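Local coordinates for nucleoporin NUP82 (Chaetomium thermophilum, PDB 5CWW), which probably serves as a structural component of the nuclear pore complex and a docking partner for transport factors, seen here as its N-terminal WD-repeat-type beta-propeller domain, at residues R521-S524 with E525-S528. Residues are numbered along the deposited sequence; the frame is centred on the assembly and turned at random.
Sequences RLES and ELQS
Glu523 and Gln527 meet one turn apart in a local contact at the C-terminal end of helix 518-526, part of a helical excursion between strands 509-514 and 548-554 of a propeller blade. Gln527 NE2 lies 2.6 Å from Glu523 OE2, yet the bond is weak, its N-H···O angle only 115°. The amide and carboxylate planes are nearly perpendicular, in keeping with so bent a bond. The long glutamate chain, bent at chi2 (62°), lets its two oxygens serve different partners: OE2 faces this amide, while OE1 is hydrogen-bonded to Ser424. OE1 also lies 3.7 Å from Leu526 CD1, where the two side chains cross at about a right angle. With an alanine at Glu523, Ser424 would probably lose its partner at OE1 and Gln527 its weak bond at OE2, leaving the amide freer to turn.

Leucines suit the buried face: Leu522 CG and Leu526 CD1 approach to 4.3 Å, and both residues pack on apolar side chains of another protein chain, Leu522 also on Leu541 of helix 534-543. On the exposed side, the short hydroxyl of Ser524 can reach back to Arg521 O, at 2.7 Å from OG and above the carbonyl plane; Glu525 N arrives from the same face at 3.2 Å. The last regular backbone bond, Gln527 N to Glu523 O, is 2.9 Å long; Gln527 then leaves helical geometry. The leucines thus fill apolar contacts within the chain and with the other protein, whereas Glu523 takes a polar partner in a loop and Glu525, also bordering that protein, salt-bridges Arg537 of helix 534-543.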
loop_
_atom_site.group_PDB
_atom_site.type_symbol
_atom_site.label_atom_id
_atom_site.label_comp_id
_atom_site.label_asym_id
_atom_site.label_seq_id
_atom_site.Cartn_x
_atom_site.Cartn_y
_atom_site.Cartn_z
ATOM N N ARG B 521 -18.558 19.855 -8.899
ATOM C CA ARG B 521 -19.989 19.853 -9.193
ATOM C C ARG B 521 -20.729 18.892 -8.267
ATOM O O ARG B 521 -21.857 19.162 -7.856
ATOM C CB ARG B 521 -20.254 19.474 -10.653
ATOM C CG ARG B 521 -19.664 20.436 -11.673
ATOM C CD ARG B 521 -20.209 20.157 -13.065
ATOM N NE ARG B 521 -19.252 20.494 -14.116
ATOM C CZ ARG B 521 -19.048 21.723 -14.582
ATOM N NH1 ARG B 521 -19.730 22.751 -14.096
ATOM N NH2 ARG B 521 -18.155 21.924 -15.542
ATOM N N LEU B 522 -20.094 17.772 -7.940
ATOM C CA LEU B 522 -20.703 16.809 -7.032
ATOM C C LEU B 522 -20.789 17.403 -5.632
ATOM O O LEU B 522 -21.818 17.294 -4.967
ATOM C CB LEU B 522 -19.917 15.496 -7.007
ATOM C CG LEU B 522 -20.428 14.443 -6.015
ATOM C CD1 LEU B 522 -21.918 14.161 -6.210
ATOM C CD2 LEU B 522 -19.623 13.152 -6.125
ATOM N N GLU B 523 -19.705 18.034 -5.191
ATOM C CA GLU B 523 -19.658 18.624 -3.857
ATOM C C GLU B 523 -20.703 19.727 -3.699
ATOM O O GLU B 523 -21.322 19.856 -2.642
ATOM C CB GLU B 523 -18.263 19.180 -3.561
ATOM C CG GLU B 523 -18.139 19.866 -2.200
ATOM C CD GLU B 523 -18.391 18.924 -1.034
ATOM O OE1 GLU B 523 -18.322 17.694 -1.233
ATOM O OE2 GLU B 523 -18.667 19.415 0.081
ATOM N N SER B 524 -20.894 20.527 -4.744
ATOM C CA SER B 524 -21.877 21.604 -4.695
ATOM C C SER B 524 -23.280 21.029 -4.531
ATOM O O SER B 524 -24.108 21.586 -3.813
ATOM C CB SER B 524 -21.802 22.473 -5.951
ATOM O OG SER B 524 -22.151 21.732 -7.106
ATOM N N GLU B 525 -23.543 19.909 -5.194
ATOM C CA GLU B 525 -24.823 19.231 -5.044
ATOM C C GLU B 525 -24.989 18.659 -3.638
ATOM O O GLU B 525 -26.089 18.662 -3.087
ATOM C CB GLU B 525 -24.971 18.119 -6.081
ATOM C CG GLU B 525 -26.374 17.537 -6.145
ATOM C CD GLU B 525 -27.428 18.597 -6.412
ATOM O OE1 GLU B 525 -27.144 19.536 -7.187
ATOM O OE2 GLU B 525 -28.535 18.496 -5.840
ATOM N N LEU B 526 -23.897 18.167 -3.060
ATOM C CA LEU B 526 -23.931 17.651 -1.695
ATOM C C LEU B 526 -24.207 18.774 -0.701
ATOM O O LEU B 526 -24.833 18.555 0.335
ATOM C CB LEU B 526 -22.614 16.951 -1.343
ATOM C CG LEU B 526 -22.350 15.619 -2.051
ATOM C CD1 LEU B 526 -20.915 15.165 -1.823
ATOM C CD2 LEU B 526 -23.330 14.548 -1.585
ATOM N N GLN B 527 -23.743 19.975 -1.028
ATOM C CA GLN B 527 -23.965 21.142 -0.183
ATOM C C GLN B 527 -25.165 21.962 -0.653
ATOM O O GLN B 527 -25.387 23.070 -0.170
ATOM C CB GLN B 527 -22.712 22.021 -0.162
ATOM C CG GLN B 527 -21.510 21.363 0.493
ATOM C CD GLN B 527 -20.302 22.279 0.554
ATOM O OE1 GLN B 527 -20.358 23.429 0.119
ATOM N NE2 GLN B 527 -19.196 21.767 1.084
ATOM N N SER B 528 -25.933 21.412 -1.591
ATOM C CA SER B 528 -27.044 22.138 -2.206
ATOM C C SER B 528 -28.037 22.673 -1.183
ATOM O O SER B 528 -28.418 21.978 -0.242
ATOM C CB SER B 528 -27.781 21.246 -3.204
ATOM O OG SER B 528 -28.834 21.961 -3.836
#